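Local atomic coordinates of putative cell invasion protein with MAC/Perforin domain (Bacteroides thetaiotaomicron VPI-5482, PDB entry 3KK7), a protein that is of unestablished function but carries a MAC/perforin domain, the fold of pore-forming proteins, and so may act on membranes. Residues 140-145 against 223-228. Residues are numbered along the deposited sequence; the frame is centred on the assembly and turned at random.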
# COMPACT_ATOMS: atom_id res chain seq x y z
N GLN A 140 1.32 15.22 -11.40
CA GLN A 140 0.93 15.74 -12.71
C GLN A 140 -0.56 16.03 -12.76
O GLN A 140 -0.98 17.00 -13.34
CB GLN A 140 1.28 14.78 -13.85
CG GLN A 140 0.92 15.37 -15.23
CD GLN A 140 1.42 14.57 -16.41
OE1 GLN A 140 1.89 13.45 -16.28
NE2 GLN A 140 1.32 15.16 -17.58
N LYS A 141 -1.36 15.15 -12.18
CA LYS A 141 -2.80 15.32 -12.14
C LYS A 141 -3.17 16.63 -11.41
O LYS A 141 -3.98 17.42 -11.90
CB LYS A 141 -3.45 14.07 -11.50
CG LYS A 141 -4.94 14.18 -11.26
CD LYS A 141 -5.56 12.82 -10.85
CE LYS A 141 -7.06 12.93 -10.54
NZ LYS A 141 -7.35 13.79 -9.33
N THR A 142 -2.51 16.88 -10.29
CA THR A 142 -2.70 18.10 -9.54
C THR A 142 -2.26 19.31 -10.34
O THR A 142 -2.99 20.31 -10.39
CB THR A 142 -1.92 18.07 -8.19
OG1 THR A 142 -2.32 16.93 -7.44
CG2 THR A 142 -2.18 19.33 -7.36
N ILE A 143 -1.07 19.24 -10.95
CA ILE A 143 -0.61 20.38 -11.75
C ILE A 143 -1.67 20.70 -12.80
O ILE A 143 -2.08 21.85 -12.94
CB ILE A 143 0.72 20.14 -12.51
CG1 ILE A 143 1.84 19.71 -11.57
CG2 ILE A 143 1.13 21.42 -13.23
CD1 ILE A 143 2.07 20.63 -10.41
N LYS A 144 -2.15 19.67 -13.49
CA LYS A 144 -3.12 19.89 -14.54
C LYS A 144 -4.44 20.48 -14.01
O LYS A 144 -5.05 21.27 -14.70
CB LYS A 144 -3.38 18.61 -15.33
CG LYS A 144 -2.24 18.19 -16.23
CD LYS A 144 -2.72 17.10 -17.20
CE LYS A 144 -1.69 16.73 -18.22
NZ LYS A 144 -2.24 15.75 -19.21
N GLU A 145 -4.83 20.13 -12.79
CA GLU A 145 -6.08 20.65 -12.21
C GLU A 145 -5.89 22.02 -11.63
O GLU A 145 -6.85 22.78 -11.52
CB GLU A 145 -6.62 19.73 -11.11
CG GLU A 145 -7.18 18.42 -11.61
CD GLU A 145 -7.42 17.39 -10.51
OE1 GLU A 145 -7.18 17.67 -9.32
OE2 GLU A 145 -7.85 16.27 -10.85
N SER A 223 2.58 25.86 1.20
CA SER A 223 3.03 25.05 0.09
C SER A 223 2.59 25.76 -1.16
O SER A 223 1.45 26.14 -1.28
CB SER A 223 2.31 23.71 0.14
OG SER A 223 2.66 22.94 -0.99
N ALA A 224 3.52 25.97 -2.08
CA ALA A 224 3.26 26.69 -3.31
C ALA A 224 3.78 25.85 -4.48
O ALA A 224 4.91 25.33 -4.41
CB ALA A 224 3.96 28.05 -3.28
N LEU A 225 2.97 25.73 -5.53
CA LEU A 225 3.39 25.08 -6.76
C LEU A 225 3.49 26.15 -7.82
O LEU A 225 2.73 27.11 -7.81
CB LEU A 225 2.39 24.01 -7.20
CG LEU A 225 2.04 22.98 -6.13
CD1 LEU A 225 0.88 22.15 -6.61
CD2 LEU A 225 3.26 22.14 -5.82
N PHE A 226 4.46 25.98 -8.73
CA PHE A 226 4.73 26.93 -9.79
C PHE A 226 4.68 26.24 -11.16
O PHE A 226 5.10 25.06 -11.33
CB PHE A 226 6.11 27.57 -9.64
CG PHE A 226 6.30 28.35 -8.36
CD1 PHE A 226 6.46 27.70 -7.15
CD2 PHE A 226 6.37 29.71 -8.37
CE1 PHE A 226 6.64 28.41 -6.00
CE2 PHE A 226 6.54 30.41 -7.21
CZ PHE A 226 6.69 29.76 -6.03
N TYR A 227 4.17 26.98 -12.13
CA TYR A 227 4.14 26.53 -13.50
C TYR A 227 4.68 27.64 -14.39
O TYR A 227 4.06 28.68 -14.54
CB TYR A 227 2.72 26.14 -13.89
CG TYR A 227 2.60 25.60 -15.29
CD1 TYR A 227 2.39 26.46 -16.36
CD2 TYR A 227 2.69 24.21 -15.56
CE1 TYR A 227 2.27 25.96 -17.67
CE2 TYR A 227 2.57 23.72 -16.88
CZ TYR A 227 2.36 24.60 -17.91
OH TYR A 227 2.24 24.15 -19.20
N GLY A 228 5.88 27.41 -14.94
CA GLY A 228 6.57 28.37 -15.81
C GLY A 228 6.79 27.93 -17.27
O GLY A 228 7.04 26.74 -17.56
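I143 reaches both L225 and Y227 with the two arms of its branched side chain. Its CG2 lies 4.0 Å from CD2 of Y227, meeting the ring obliquely, while CD1 comes within 4.3 Å of CD1 of L225. Beta-branching suits this place: CG2, opposite the backbone N, is sent to Y227, and the turn about CB-CG1 (chi2 -55°) carries CD1 to L225, so one residue serves two strand side chains that alternation brings to the same side. L225 forks only at CG, beyond an unbranched CB, and its CD1 also meets CG2 of T142 at 4.2 Å. The T142 hydroxyl bonds mainly to the carbonyl of G138, one turn earlier, with that of T66 sharing or competing; threonine thus offers carbon to the strand and settles its polar end. Y227, an aromatic with a polar tip, hydrogen-bonds through OH to D152. K141 and E145, one turn apart on the exposed helix face, pair as a salt bridge. F226 points away, packing on M243 and I247. Segment 140-145 crosses segment 223-228 at 74°; helix 133-146 lies on one side of the MACPF domain's antiparallel sheet, helix 236-249 on the other, and strands 157-173 and 288-298 flank strand 220-230.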